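Side-chain contacts in hypothetical protein, conserved (Leishmania major, PDB 2B4W), which is of unknown function but belongs to a family grouped with the five-bladed beta-propellers of the beta-fructosidase clan, so it may handle a carbohydrate: residues F114-P119 and T123-G128; H44-V49 and M93-T98; G204-Y209 and S267-R272. One frame throughout, in Å; residues are numbered along the deposited sequence.

Contact 1 of 3, residues F114-P119 and T123-G128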
ATOM      1  N   PHE A 114       4.674 -10.801  -8.753  1.00 31.49           N
ATOM      2  CA  PHE A 114       3.219 -10.849  -8.855  1.00 25.43           C
ATOM      3  C   PHE A 114       2.741 -12.298  -8.953  1.00 28.55           C
ATOM      4  O   PHE A 114       3.322 -13.096  -9.687  1.00 26.40           O
ATOM      5  CB  PHE A 114       2.679 -10.075 -10.063  1.00 23.06           C
ATOM      6  CG  PHE A 114       2.736  -8.564  -9.916  1.00 35.15           C
ATOM      7  CD1 PHE A 114       3.897  -7.870 -10.212  1.00 30.73           C
ATOM      8  CD2 PHE A 114       1.608  -7.881  -9.485  1.00 37.75           C
ATOM      9  CE1 PHE A 114       3.931  -6.497 -10.072  1.00 31.52           C
ATOM     10  CE2 PHE A 114       1.639  -6.506  -9.359  1.00 31.10           C
ATOM     11  CZ  PHE A 114       2.800  -5.827  -9.637  1.00 16.13           C
ATOM     12  N   TYR A 115       1.696 -12.580  -8.212  1.00 19.61           N
ATOM     13  CA  TYR A 115       1.034 -13.846  -8.002  1.00 24.06           C
ATOM     14  C   TYR A 115      -0.465 -13.636  -8.214  1.00 28.06           C
ATOM     15  O   TYR A 115      -0.977 -12.547  -7.930  1.00 23.29           O
ATOM     16  CB  TYR A 115       1.211 -14.426  -6.600  1.00 19.79           C
ATOM     17  CG  TYR A 115       2.633 -14.521  -6.123  1.00 21.56           C
ATOM     18  CD1 TYR A 115       3.336 -13.361  -5.840  1.00 23.89           C
ATOM     19  CD2 TYR A 115       3.263 -15.748  -5.960  1.00 32.78           C
ATOM     20  CE1 TYR A 115       4.640 -13.413  -5.403  1.00 33.01           C
ATOM     21  CE2 TYR A 115       4.580 -15.816  -5.523  1.00 32.81           C
ATOM     22  CZ  TYR A 115       5.251 -14.639  -5.248  1.00 41.85           C
ATOM     23  OH  TYR A 115       6.555 -14.642  -4.806  1.00 53.32           O
ATOM     24  N   ARG A 116      -1.120 -14.678  -8.686  1.00 27.73           N
ATOM     25  CA  ARG A 116      -2.572 -14.572  -8.880  1.00 21.17           C
ATOM     26  C   ARG A 116      -3.252 -15.790  -8.272  1.00 26.28           C
ATOM     27  O   ARG A 116      -2.652 -16.854  -8.086  1.00 20.68           O
ATOM     28  CB  ARG A 116      -2.934 -14.426 -10.353  1.00 25.55           C
ATOM     29  CG  ARG A 116      -2.498 -15.599 -11.220  1.00 30.18           C
ATOM     30  CD  ARG A 116      -2.555 -15.212 -12.700  1.00 28.60           C
ATOM     31  NE  ARG A 116      -3.942 -15.227 -13.165  1.00 34.65           N
ATOM     32  CZ  ARG A 116      -4.418 -14.608 -14.236  1.00 47.89           C
ATOM     33  NH1 ARG A 116      -3.627 -13.888 -15.022  1.00 42.43           N
ATOM     34  NH2 ARG A 116      -5.714 -14.716 -14.523  1.00 46.48           N
ATOM     35  N   GLY A 117      -4.525 -15.616  -7.938  1.00 25.63           N
ATOM     36  CA  GLY A 117      -5.276 -16.731  -7.409  1.00 24.29           C
ATOM     37  C   GLY A 117      -6.301 -16.335  -6.364  1.00 27.23           C
ATOM     38  O   GLY A 117      -7.006 -15.334  -6.478  1.00 27.35           O
ATOM     39  N   THR A 118      -6.375 -17.185  -5.352  1.00 24.91           N
ATOM     40  CA  THR A 118      -7.140 -16.931  -4.139  1.00 39.14           C
ATOM     41  C   THR A 118      -6.132 -16.652  -3.033  1.00 32.59           C
ATOM     42  O   THR A 118      -4.971 -17.031  -3.201  1.00 27.09           O
ATOM     43  CB  THR A 118      -8.069 -18.121  -3.847  1.00 36.51           C
ATOM     44  OG1 THR A 118      -9.063 -17.764  -2.883  1.00 83.95           O
ATOM     45  CG2 THR A 118      -7.259 -19.239  -3.226  1.00 28.56           C
ATOM     46  N   PRO A 119      -6.484 -15.985  -1.948  1.00 31.71           N
ATOM     47  CA  PRO A 119      -5.549 -15.542  -0.893  1.00 42.12           C
ATOM     48  C   PRO A 119      -4.842 -16.712  -0.185  1.00 47.75           C
ATOM     49  O   PRO A 119      -3.800 -16.446   0.434  1.00 44.78           O
ATOM     50  CB  PRO A 119      -6.461 -14.834   0.121  1.00 38.01           C
ATOM     51  CG  PRO A 119      -7.612 -14.373  -0.727  1.00 29.59           C
ATOM     52  CD  PRO A 119      -7.828 -15.533  -1.682  1.00 27.26           C
ATOM     53  N   THR A 123      -0.325 -18.019  -7.232  1.00 23.76           N
ATOM     54  CA  THR A 123       0.603 -18.629  -8.176  1.00 27.22           C
ATOM     55  C   THR A 123       1.418 -17.525  -8.844  1.00 27.80           C
ATOM     56  O   THR A 123       0.798 -16.672  -9.462  1.00 24.24           O
ATOM     57  CB  THR A 123      -0.111 -19.451  -9.265  1.00 39.70           C
ATOM     58  OG1 THR A 123      -0.845 -20.536  -8.684  1.00 34.15           O
ATOM     59  CG2 THR A 123       0.910 -20.082 -10.212  1.00 51.71           C
ATOM     60  N   TYR A 124       2.737 -17.567  -8.691  1.00 32.25           N
ATOM     61  CA  TYR A 124       3.583 -16.581  -9.346  1.00 31.17           C
ATOM     62  C   TYR A 124       3.224 -16.463 -10.816  1.00 29.35           C
ATOM     63  O   TYR A 124       3.011 -17.467 -11.502  1.00 29.47           O
ATOM     64  CB  TYR A 124       5.069 -16.974  -9.168  1.00 39.38           C
ATOM     65  CG  TYR A 124       5.974 -16.080  -9.990  1.00 31.20           C
ATOM     66  CD1 TYR A 124       6.328 -14.832  -9.503  1.00 25.49           C
ATOM     67  CD2 TYR A 124       6.478 -16.459 -11.229  1.00 37.70           C
ATOM     68  CE1 TYR A 124       7.155 -13.994 -10.231  1.00 33.79           C
ATOM     69  CE2 TYR A 124       7.294 -15.627 -11.969  1.00 36.64           C
ATOM     70  CZ  TYR A 124       7.632 -14.392 -11.461  1.00 37.68           C
ATOM     71  OH  TYR A 124       8.443 -13.569 -12.196  1.00 40.61           O
ATOM     72  N   PHE A 125       3.156 -15.258 -11.386  1.00 24.31           N
ATOM     73  CA  PHE A 125       2.991 -15.256 -12.844  1.00 25.07           C
ATOM     74  C   PHE A 125       3.881 -14.209 -13.505  1.00 24.68           C
ATOM     75  O   PHE A 125       4.145 -14.318 -14.710  1.00 45.59           O
ATOM     76  CB  PHE A 125       1.526 -15.112 -13.282  1.00 25.70           C
ATOM     77  CG  PHE A 125       0.901 -13.742 -13.093  1.00 30.10           C
ATOM     78  CD1 PHE A 125       0.507 -13.334 -11.830  1.00 31.05           C
ATOM     79  CD2 PHE A 125       0.696 -12.853 -14.131  1.00 25.73           C
ATOM     80  CE1 PHE A 125      -0.056 -12.089 -11.629  1.00 23.01           C
ATOM     81  CE2 PHE A 125       0.125 -11.605 -13.954  1.00 25.54           C
ATOM     82  CZ  PHE A 125      -0.245 -11.218 -12.678  1.00 29.03           C
ATOM     83  N   THR A 126       4.402 -13.180 -12.852  1.00 18.45           N
ATOM     84  CA  THR A 126       5.174 -12.165 -13.565  1.00 22.77           C
ATOM     85  C   THR A 126       5.840 -11.233 -12.554  1.00 34.64           C
ATOM     86  O   THR A 126       5.626 -11.421 -11.355  1.00 30.74           O
ATOM     87  CB  THR A 126       4.314 -11.348 -14.533  1.00 25.56           C
ATOM     88  OG1 THR A 126       5.133 -10.816 -15.585  1.00 33.91           O
ATOM     89  CG2 THR A 126       3.720 -10.138 -13.818  1.00 28.12           C
ATOM     90  N   ARG A 127       6.631 -10.286 -13.051  1.00 34.78           N
ATOM     91  CA  ARG A 127       7.411  -9.390 -12.225  1.00 35.16           C
ATOM     92  C   ARG A 127       7.808  -8.119 -12.961  1.00 28.58           C
ATOM     93  O   ARG A 127       7.724  -8.016 -14.177  1.00 35.60           O
ATOM     94  CB  ARG A 127       8.693 -10.086 -11.734  1.00 33.70           C
ATOM     95  CG  ARG A 127       9.567 -10.518 -12.920  1.00 32.69           C
ATOM     96  CD  ARG A 127      10.973 -10.002 -12.679  1.00 44.30           C
ATOM     97  NE  ARG A 127      11.982 -10.594 -13.530  1.00 41.94           N
ATOM     98  CZ  ARG A 127      12.672 -10.037 -14.509  1.00 50.92           C
ATOM     99  NH1 ARG A 127      12.534  -8.771 -14.883  1.00 39.94           N
ATOM    100  NH2 ARG A 127      13.558 -10.795 -15.159  1.00 74.32           N
ATOM    101  N   GLY A 128       8.260  -7.134 -12.185  1.00 30.29           N
ATOM    102  CA  GLY A 128       8.709  -5.875 -12.755  1.00 34.28           C
ATOM    103  C   GLY A 128      10.181  -5.923 -13.135  1.00 33.40           C
ATOM    104  O   GLY A 128      10.819  -6.967 -13.039  1.00 31.10           O
TER

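Contact 2 of 3, residues H44-V49 and M93-T98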
ATOM      1  N   HIS A  44      -8.747 -10.119   6.930  1.00 26.84           N
ATOM      2  CA  HIS A  44      -7.376 -10.613   6.877  1.00 18.81           C
ATOM      3  C   HIS A  44      -6.440  -9.463   6.485  1.00 21.64           C
ATOM      4  O   HIS A  44      -6.834  -8.383   6.037  1.00 20.16           O
ATOM      5  CB  HIS A  44      -7.204 -11.721   5.876  1.00 13.92           C
ATOM      6  CG  HIS A  44      -7.853 -13.028   6.151  1.00 27.11           C
ATOM      7  ND1 HIS A  44      -9.176 -13.274   5.875  1.00 23.31           N
ATOM      8  CD2 HIS A  44      -7.343 -14.181   6.667  1.00 29.34           C
ATOM      9  CE1 HIS A  44      -9.442 -14.523   6.220  1.00 20.70           C
ATOM     10  NE2 HIS A  44      -8.358 -15.111   6.708  1.00 23.69           N
ATOM     11  N   ILE A  45      -5.160  -9.728   6.698  1.00 15.97           N
ATOM     12  CA  ILE A  45      -4.121  -8.787   6.309  1.00 10.54           C
ATOM     13  C   ILE A  45      -2.805  -9.550   6.071  1.00 10.46           C
ATOM     14  O   ILE A  45      -2.531 -10.505   6.796  1.00 23.13           O
ATOM     15  CB  ILE A  45      -3.927  -7.656   7.322  1.00 16.92           C
ATOM     16  CG1 ILE A  45      -3.227  -6.470   6.686  1.00 12.70           C
ATOM     17  CG2 ILE A  45      -3.199  -8.096   8.585  1.00 24.01           C
ATOM     18  CD1 ILE A  45      -3.124  -5.202   7.499  1.00 18.41           C
ATOM     19  N   TYR A  46      -2.061  -9.135   5.046  1.00 14.73           N
ATOM     20  CA  TYR A  46      -0.687  -9.613   4.905  1.00 14.54           C
ATOM     21  C   TYR A  46       0.251  -8.629   5.598  1.00 20.68           C
ATOM     22  O   TYR A  46       0.082  -7.416   5.465  1.00 21.43           O
ATOM     23  CB  TYR A  46      -0.236  -9.735   3.452  1.00 19.12           C
ATOM     24  CG  TYR A  46      -0.985 -10.766   2.657  1.00 16.33           C
ATOM     25  CD1 TYR A  46      -0.685 -12.121   2.731  1.00 17.82           C
ATOM     26  CD2 TYR A  46      -2.004 -10.346   1.814  1.00 15.41           C
ATOM     27  CE1 TYR A  46      -1.390 -13.060   1.985  1.00 24.90           C
ATOM     28  CE2 TYR A  46      -2.704 -11.268   1.078  1.00 12.37           C
ATOM     29  CZ  TYR A  46      -2.398 -12.612   1.162  1.00 17.86           C
ATOM     30  OH  TYR A  46      -3.146 -13.459   0.395  1.00 26.00           O
ATOM     31  N   GLY A  47       1.238  -9.139   6.310  1.00 23.67           N
ATOM     32  CA  GLY A  47       2.227  -8.294   6.953  1.00 21.16           C
ATOM     33  C   GLY A  47       3.650  -8.699   6.592  1.00 22.17           C
ATOM     34  O   GLY A  47       3.971  -9.851   6.292  1.00 17.95           O
ATOM     35  N   ARG A  48       4.491  -7.679   6.642  1.00 19.16           N
ATOM     36  CA  ARG A  48       5.934  -7.860   6.489  1.00 22.33           C
ATOM     37  C   ARG A  48       6.490  -8.111   7.879  1.00 18.93           C
ATOM     38  O   ARG A  48       6.271  -7.286   8.786  1.00 29.13           O
ATOM     39  CB  ARG A  48       6.555  -6.669   5.799  1.00 22.40           C
ATOM     40  CG  ARG A  48       8.041  -6.475   5.838  1.00 33.30           C
ATOM     41  CD  ARG A  48       8.473  -5.068   5.388  1.00 30.98           C
ATOM     42  NE  ARG A  48       9.899  -5.024   5.222  1.00 37.52           N
ATOM     43  CZ  ARG A  48      10.726  -4.257   4.582  1.00 33.52           C
ATOM     44  NH1 ARG A  48      10.394  -3.199   3.879  1.00 23.91           N
ATOM     45  NH2 ARG A  48      12.030  -4.565   4.651  1.00 22.17           N
ATOM     46  N   VAL A  49       7.074  -9.258   8.067  1.00 15.30           N
ATOM     47  CA  VAL A  49       7.606  -9.794   9.297  1.00 21.40           C
ATOM     48  C   VAL A  49       9.139  -9.860   9.264  1.00 19.81           C
ATOM     49  O   VAL A  49       9.790 -10.528   8.474  1.00 24.54           O
ATOM     50  CB  VAL A  49       7.016 -11.182   9.582  1.00 24.50           C
ATOM     51  CG1 VAL A  49       7.341 -11.615  11.002  1.00 17.73           C
ATOM     52  CG2 VAL A  49       5.511 -11.108   9.353  1.00 27.04           C
HETATM   53  N   MSE A  93      -7.579 -12.263  -6.687  1.00 19.04           N
HETATM   54  CA  MSE A  93      -6.482 -11.574  -6.036  1.00 23.68           C
HETATM   55  C   MSE A  93      -5.249 -11.611  -6.961  1.00 21.89           C
HETATM   56  O   MSE A  93      -4.899 -12.666  -7.484  1.00 22.42           O
HETATM   57  CB  MSE A  93      -6.163 -12.185  -4.670  1.00 19.97           C
HETATM   58  CG  MSE A  93      -5.055 -11.448  -3.917  1.00 19.11           C
HETATM   59 SE   MSE A  93      -4.546 -12.214  -2.225  1.00 11.28          SE
HETATM   60  CE  MSE A  93      -5.836 -11.111  -1.295  1.00 21.04           C
ATOM     61  N   ILE A  94      -4.639 -10.463  -7.123  1.00 17.51           N
ATOM     62  CA  ILE A  94      -3.332 -10.131  -7.632  1.00 10.24           C
ATOM     63  C   ILE A  94      -2.536  -9.647  -6.409  1.00 20.47           C
ATOM     64  O   ILE A  94      -2.765  -8.546  -5.915  1.00 18.66           O
ATOM     65  CB  ILE A  94      -3.352  -9.105  -8.738  1.00 12.52           C
ATOM     66  CG1 ILE A  94      -4.140  -9.509  -9.988  1.00 17.58           C
ATOM     67  CG2 ILE A  94      -1.927  -8.726  -9.165  1.00 20.73           C
ATOM     68  CD1 ILE A  94      -3.997 -10.971 -10.339  1.00 23.51           C
ATOM     69  N   PHE A  95      -1.669 -10.530  -5.951  1.00 15.58           N
ATOM     70  CA  PHE A  95      -0.830 -10.337  -4.775  1.00 15.31           C
ATOM     71  C   PHE A  95       0.620 -10.113  -5.214  1.00 20.88           C
ATOM     72  O   PHE A  95       1.093 -10.784  -6.127  1.00 24.72           O
ATOM     73  CB  PHE A  95      -0.918 -11.518  -3.846  1.00 19.14           C
ATOM     74  CG  PHE A  95       0.158 -11.638  -2.774  1.00 22.38           C
ATOM     75  CD1 PHE A  95       0.030 -10.986  -1.558  1.00 16.27           C
ATOM     76  CD2 PHE A  95       1.289 -12.418  -2.958  1.00 28.69           C
ATOM     77  CE1 PHE A  95       0.992 -11.125  -0.562  1.00 21.24           C
ATOM     78  CE2 PHE A  95       2.250 -12.569  -1.978  1.00 20.63           C
ATOM     79  CZ  PHE A  95       2.096 -11.933  -0.759  1.00 25.06           C
ATOM     80  N   GLY A  96       1.276  -9.176  -4.549  1.00 22.62           N
ATOM     81  CA  GLY A  96       2.653  -8.874  -4.869  1.00 25.84           C
ATOM     82  C   GLY A  96       3.460  -8.500  -3.656  1.00 22.39           C
ATOM     83  O   GLY A  96       3.044  -8.213  -2.531  1.00 21.16           O
ATOM     84  N   GLY A  97       4.756  -8.489  -3.899  1.00 20.22           N
ATOM     85  CA  GLY A  97       5.705  -8.163  -2.855  1.00 18.82           C
ATOM     86  C   GLY A  97       7.066  -7.940  -3.515  1.00 23.28           C
ATOM     87  O   GLY A  97       7.176  -8.276  -4.697  1.00 17.86           O
ATOM     88  N   THR A  98       7.967  -7.391  -2.716  1.00 26.00           N
ATOM     89  CA  THR A  98       9.340  -7.171  -3.152  1.00 23.47           C
ATOM     90  C   THR A  98      10.186  -8.415  -2.905  1.00 20.03           C
ATOM     91  O   THR A  98      10.252  -8.852  -1.749  1.00 21.70           O
ATOM     92  CB  THR A  98      10.058  -6.017  -2.432  1.00 26.62           C
ATOM     93  OG1 THR A  98       9.319  -4.810  -2.612  1.00 25.50           O
ATOM     94  CG2 THR A  98      11.449  -5.832  -3.055  1.00 27.56           C
TER

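Contact 3 of 3, residues G204-Y209 and S267-R272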
ATOM      1  N   GLY A 204      -8.393   6.982  -7.444  1.00 21.89           N
ATOM      2  CA  GLY A 204      -7.982   7.367  -6.122  1.00 19.40           C
ATOM      3  C   GLY A 204      -6.735   6.607  -5.700  1.00 22.00           C
ATOM      4  O   GLY A 204      -6.758   5.388  -5.542  1.00 19.28           O
ATOM      5  N   CYS A 205      -5.619   7.316  -5.510  1.00 24.76           N
ATOM      6  CA  CYS A 205      -4.452   6.642  -4.960  1.00 21.86           C
ATOM      7  C   CYS A 205      -4.133   7.062  -3.530  1.00 17.45           C
ATOM      8  O   CYS A 205      -4.192   8.240  -3.125  1.00 16.37           O
ATOM      9  CB  CYS A 205      -3.205   6.864  -5.819  1.00 24.64           C
ATOM     10  SG  CYS A 205      -3.442   6.611  -7.585  1.00 28.94           S
ATOM     11  N   ILE A 206      -3.753   6.023  -2.764  1.00 17.58           N
ATOM     12  CA  ILE A 206      -3.184   6.180  -1.437  1.00 21.00           C
ATOM     13  C   ILE A 206      -1.716   5.818  -1.513  1.00 19.71           C
ATOM     14  O   ILE A 206      -1.378   4.731  -1.978  1.00 17.38           O
ATOM     15  CB  ILE A 206      -3.912   5.301  -0.408  1.00 22.34           C
ATOM     16  CG1 ILE A 206      -5.404   5.636  -0.297  1.00 18.60           C
ATOM     17  CG2 ILE A 206      -3.243   5.338   0.958  1.00 20.03           C
ATOM     18  CD1 ILE A 206      -5.626   7.060   0.179  1.00 12.23           C
ATOM     19  N   GLY A 207      -0.801   6.686  -1.090  1.00 22.42           N
ATOM     20  CA  GLY A 207       0.609   6.286  -1.177  1.00 13.89           C
ATOM     21  C   GLY A 207       1.506   6.988  -0.191  1.00 15.49           C
ATOM     22  O   GLY A 207       1.071   7.385   0.883  1.00 27.29           O
ATOM     23  N   HIS A 208       2.776   7.149  -0.561  1.00 16.55           N
ATOM     24  CA  HIS A 208       3.753   7.779   0.309  1.00 14.24           C
ATOM     25  C   HIS A 208       4.474   8.916  -0.417  1.00 20.19           C
ATOM     26  O   HIS A 208       4.748   8.797  -1.614  1.00 31.08           O
ATOM     27  CB  HIS A 208       4.753   6.767   0.850  1.00 14.97           C
ATOM     28  CG  HIS A 208       5.679   6.003  -0.019  1.00 23.01           C
ATOM     29  ND1 HIS A 208       5.321   4.884  -0.740  1.00 24.75           N
ATOM     30  CD2 HIS A 208       7.009   6.172  -0.266  1.00 24.99           C
ATOM     31  CE1 HIS A 208       6.372   4.421  -1.404  1.00 29.65           C
ATOM     32  NE2 HIS A 208       7.417   5.190  -1.134  1.00 23.53           N
ATOM     33  N   TYR A 209       4.743   9.975   0.335  1.00 22.32           N
ATOM     34  CA  TYR A 209       5.552  11.092  -0.173  1.00 25.74           C
ATOM     35  C   TYR A 209       6.763  11.154   0.757  1.00 28.55           C
ATOM     36  O   TYR A 209       6.612  11.053   1.975  1.00 29.14           O
ATOM     37  CB  TYR A 209       4.817  12.413  -0.267  1.00 29.26           C
ATOM     38  CG  TYR A 209       5.428  13.409  -1.235  1.00 31.59           C
ATOM     39  CD1 TYR A 209       6.511  14.203  -0.880  1.00 37.39           C
ATOM     40  CD2 TYR A 209       4.926  13.555  -2.516  1.00 28.16           C
ATOM     41  CE1 TYR A 209       7.067  15.105  -1.767  1.00 35.88           C
ATOM     42  CE2 TYR A 209       5.470  14.457  -3.417  1.00 40.96           C
ATOM     43  CZ  TYR A 209       6.546  15.235  -3.038  1.00 38.48           C
ATOM     44  OH  TYR A 209       7.092  16.136  -3.937  1.00 34.60           O
ATOM     45  N   SER A 267      -0.496   1.666   3.726  1.00 22.00           N
ATOM     46  CA  SER A 267      -0.944   0.318   3.368  1.00 19.19           C
ATOM     47  C   SER A 267      -2.175   0.387   2.463  1.00 17.03           C
ATOM     48  O   SER A 267      -2.186  -0.137   1.358  1.00 15.48           O
ATOM     49  CB  SER A 267      -1.236  -0.500   4.620  1.00 23.35           C
ATOM     50  OG  SER A 267      -0.087  -0.578   5.443  1.00 24.69           O
ATOM     51  N   GLY A 268      -3.203   1.082   2.943  1.00 23.58           N
ATOM     52  CA  GLY A 268      -4.375   1.436   2.141  1.00 18.58           C
ATOM     53  C   GLY A 268      -5.516   1.934   3.006  1.00 20.41           C
ATOM     54  O   GLY A 268      -5.441   1.991   4.245  1.00 20.04           O
ATOM     55  N   ILE A 269      -6.639   2.292   2.385  1.00 20.54           N
ATOM     56  CA  ILE A 269      -7.808   2.669   3.162  1.00 16.30           C
ATOM     57  C   ILE A 269      -8.936   1.643   3.069  1.00 20.47           C
ATOM     58  O   ILE A 269      -9.063   0.876   2.116  1.00 17.77           O
ATOM     59  CB  ILE A 269      -8.409   4.020   2.720  1.00 17.86           C
ATOM     60  CG1 ILE A 269      -8.791   3.952   1.263  1.00  8.29           C
ATOM     61  CG2 ILE A 269      -7.482   5.170   3.094  1.00 27.07           C
ATOM     62  CD1 ILE A 269      -9.510   5.155   0.669  1.00 19.29           C
ATOM     63  N   VAL A 270      -9.763   1.661   4.112  1.00 19.26           N
ATOM     64  CA  VAL A 270     -10.976   0.847   4.125  1.00 20.58           C
ATOM     65  C   VAL A 270     -12.184   1.769   4.311  1.00 29.37           C
ATOM     66  O   VAL A 270     -12.198   2.554   5.257  1.00 18.49           O
ATOM     67  CB  VAL A 270     -10.940  -0.207   5.236  1.00 19.87           C
ATOM     68  CG1 VAL A 270     -12.251  -0.967   5.321  1.00 12.00           C
ATOM     69  CG2 VAL A 270      -9.793  -1.201   5.034  1.00 25.81           C
HETATM   70  N   MSE A 271     -13.174   1.684   3.440  1.00 16.53           N
HETATM   71  CA  MSE A 271     -14.402   2.464   3.555  1.00 18.65           C
HETATM   72  C   MSE A 271     -15.198   2.078   4.788  1.00 17.26           C
HETATM   73  O   MSE A 271     -15.471   0.919   5.091  1.00 22.22           O
HETATM   74  CB  MSE A 271     -15.231   2.263   2.293  1.00 25.98           C
HETATM   75  CG  MSE A 271     -16.032   3.398   1.720  1.00 38.50           C
HETATM   76 SE   MSE A 271     -15.117   5.098   1.640  1.00 21.28          SE
HETATM   77  CE  MSE A 271     -16.443   5.849   2.819  1.00 23.20           C
ATOM     78  N   ARG A 272     -15.626   3.074   5.560  1.00 21.52           N
ATOM     79  CA  ARG A 272     -16.429   2.779   6.744  1.00 27.54           C
ATOM     80  C   ARG A 272     -17.894   3.116   6.479  1.00 30.02           C
ATOM     81  O   ARG A 272     -18.146   3.901   5.566  1.00 22.28           O
ATOM     82  CB  ARG A 272     -15.959   3.600   7.943  1.00 24.68           C
ATOM     83  CG  ARG A 272     -14.535   3.279   8.384  1.00 25.97           C
ATOM     84  CD  ARG A 272     -14.007   4.362   9.318  1.00 32.24           C
ATOM     85  NE  ARG A 272     -14.894   4.539  10.455  1.00 32.26           N
ATOM     86  CZ  ARG A 272     -14.804   4.064  11.681  1.00 26.18           C
ATOM     87  NH1 ARG A 272     -13.799   3.306  12.084  1.00 25.26           N
ATOM     88  NH2 ARG A 272     -15.773   4.384  12.537  1.00 28.48           N
TER

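Contact 1 of 3, residues F114-P119 and T123-G128
Strands 114-116 and 123-127 pair antiparallel as the two arms of a beta hairpin, their short axes coming within 4.3 Å at 131°, and a classic beta bulge interrupts the ladder where Phe125 and Thr126 together face Phe114. Arg116 and Thr123 make a regular hydrogen-bonded pair, Arg116 N to Thr123 O and Thr123 N to Arg116 O, while Tyr115 and Tyr124 form a non-hydrogen-bonded pair. At the bulge Phe114 O is shared: Phe125 N reaches it at 2.8 Å in a nearly straight bond, and Thr126 N adds a weak one at 3.3 Å. Phe114 N completes the bulge by donating to Thr126 O. The extra residue shifts the register by one, and the ring of Phe125 ends up among the side chains of Phe114, Arg116 and Thr126. Phe125 CG stands between the backbone N and the carbonyl carbon (chi1 72°), which brings Phe125 CE1 to 3.7 Å from Phe114 CB. One face of this ring receives the aliphatic part of Arg116 in a CH-pi contact; the opposite face lies against Thr126 CG2. The guanidinium lies farther out, where any cation-pi attraction is at most weak, and its NH2 forms a salt bridge with Glu92 at the start of the neighbouring strand 92-100. On the other face of the hairpin Tyr124 turns its ring edge to the ring face of Tyr115, a T-shaped pair with centroids 5.8 Å apart and planes at 80°. Tyr115 CE2 also packs on Tyr124 CB, and Tyr115 CD2 comes to 3.3 Å from Tyr124 N. On the Arg116 side, the CH-pi contact places Arg116 CD 3.7 Å from Phe125 CD1, near the rim of the ring.

Contact 2 of 3, residues H44-V49 and M93-T98
Met93, a selenomethionine in this crystal, comes first along the segment 93-98 and meets Tyr46 of the segment 44-49 from the opposite direction. Its chain runs out fully extended through CG, with CG anti to the backbone N (chi1 -177°), and bends only at the last torsion. SE thereby arrives at the edge of the tyrosine ring, 5.0 Å from the centroid and close to its plane, in a Met-aromatic contact. It lies 3.2 Å from Tyr46 OH and also touches Tyr46 CE2, while Met93 CE stays in the ring plane. The tyrosine hydroxyl is buried, and its polar partner is the carbonyl O of Pro119, to which it is hydrogen-bonded; this probably helps to hold the outer end of the ring beside the selenium. Two residues further on, Phe95 rises over the face of Tyr46. Phe95 CE1 stands above the ring centre, 3.8 Å from Tyr46 CG, and Phe95 CD1 rests 3.8 Å from Tyr46 CE2. The two rings are inclined at 47°, neither stacked nor edge-to-face. Trp79 meets both rings, and Leu122 touches all three side chains. The two backbones stay well apart, Tyr46 CA and Phe95 CA lying 9.7 Å from each other, so side chains alone bridge strands of separate sheets. Such face-to-face packing of sheets through buried aromatic and apolar side chains is consistent with adjoining blades of a beta-propeller.

Contact 3 of 3, residues G204-Y209 and S267-R272
Ile206 lays its CG1-CD1 arm across the branched side chain of Ile269, the two side chains crossing at about a right angle. CD1 of Ile206 touches CG2 of Ile269 at 3.9 Å, and Ile206 CG1 sits 4.0 Å from the same methyl group. A third approach, between Ile206 CG1 and Ile269 CG1 at 4.1 Å, means that Ile206 CG1 touches both branches of Ile269. The torsions account for it: Ile206 CG1 stands anti to its carbonyl carbon (chi1 -60°), which sets Ile206 CG2 anti to the backbone N, directed at Gly268. Gly268 CA lies 4.2 Å from Ile206 CG2; with no side chain on Gly268, the methyl meets the backbone itself, and the CA atoms of Ile206 and Gly268 come to 6.1 Å. In Ile269 it is CG2 that lies anti to the carbonyl carbon, while CG1 takes the place between the backbone N and that carbon (chi1 58°), an arrangement that puts both Ile269 CG1 and Ile269 CG2 within 4.1 Å of Ile206 CG1. The contact is apolar, and all three touching residues are buried. Ser267 and Gly268 form a classic beta bulge opposite Tyr280, so the glycine that receives the methyl belongs to an irregular step in the strand. Segment 204-209 lies on strand 203-211, inside an antiparallel sheet, whereas 267-272 lies on strand 264-271 of the large mixed sheet, an arrangement consistent with two blades of a beta-propeller packed against each other. Phe297, from a loop, touches both isoleucines. Tyr196 of strand 188-198 packs on Ile206 and sends its hydroxyl to Ile269 O, while Ala228 of strand 223-231 and Leu279 of strand 277-283 adjoin Ile206 and Ile269 respectively.

How the contacts relate
Contact 1 and the 93-98 side of contact 2 belong to one four-stranded sheet, in which strand 92-100 lies beside strand 110-116. Their centres are 11 Å apart and they touch directly: Tyr115 N lies 2.8 Å from Phe95 O, a probable hydrogen bond, and Arg116 and Phe114 pack on Ile94. Contact 3 stands apart, its centre 15 Å from that of contact 2, with nearest atoms about 6 Å away, and 22 Å from that of contact 1. Contacts 2 and 3 are linked through the mixed sheet that holds strands 42-50 and 264-271. Contact 1 is thus a hairpin within one sheet, whereas contacts 2 and 3 join different sheets. No ligand or active site is established.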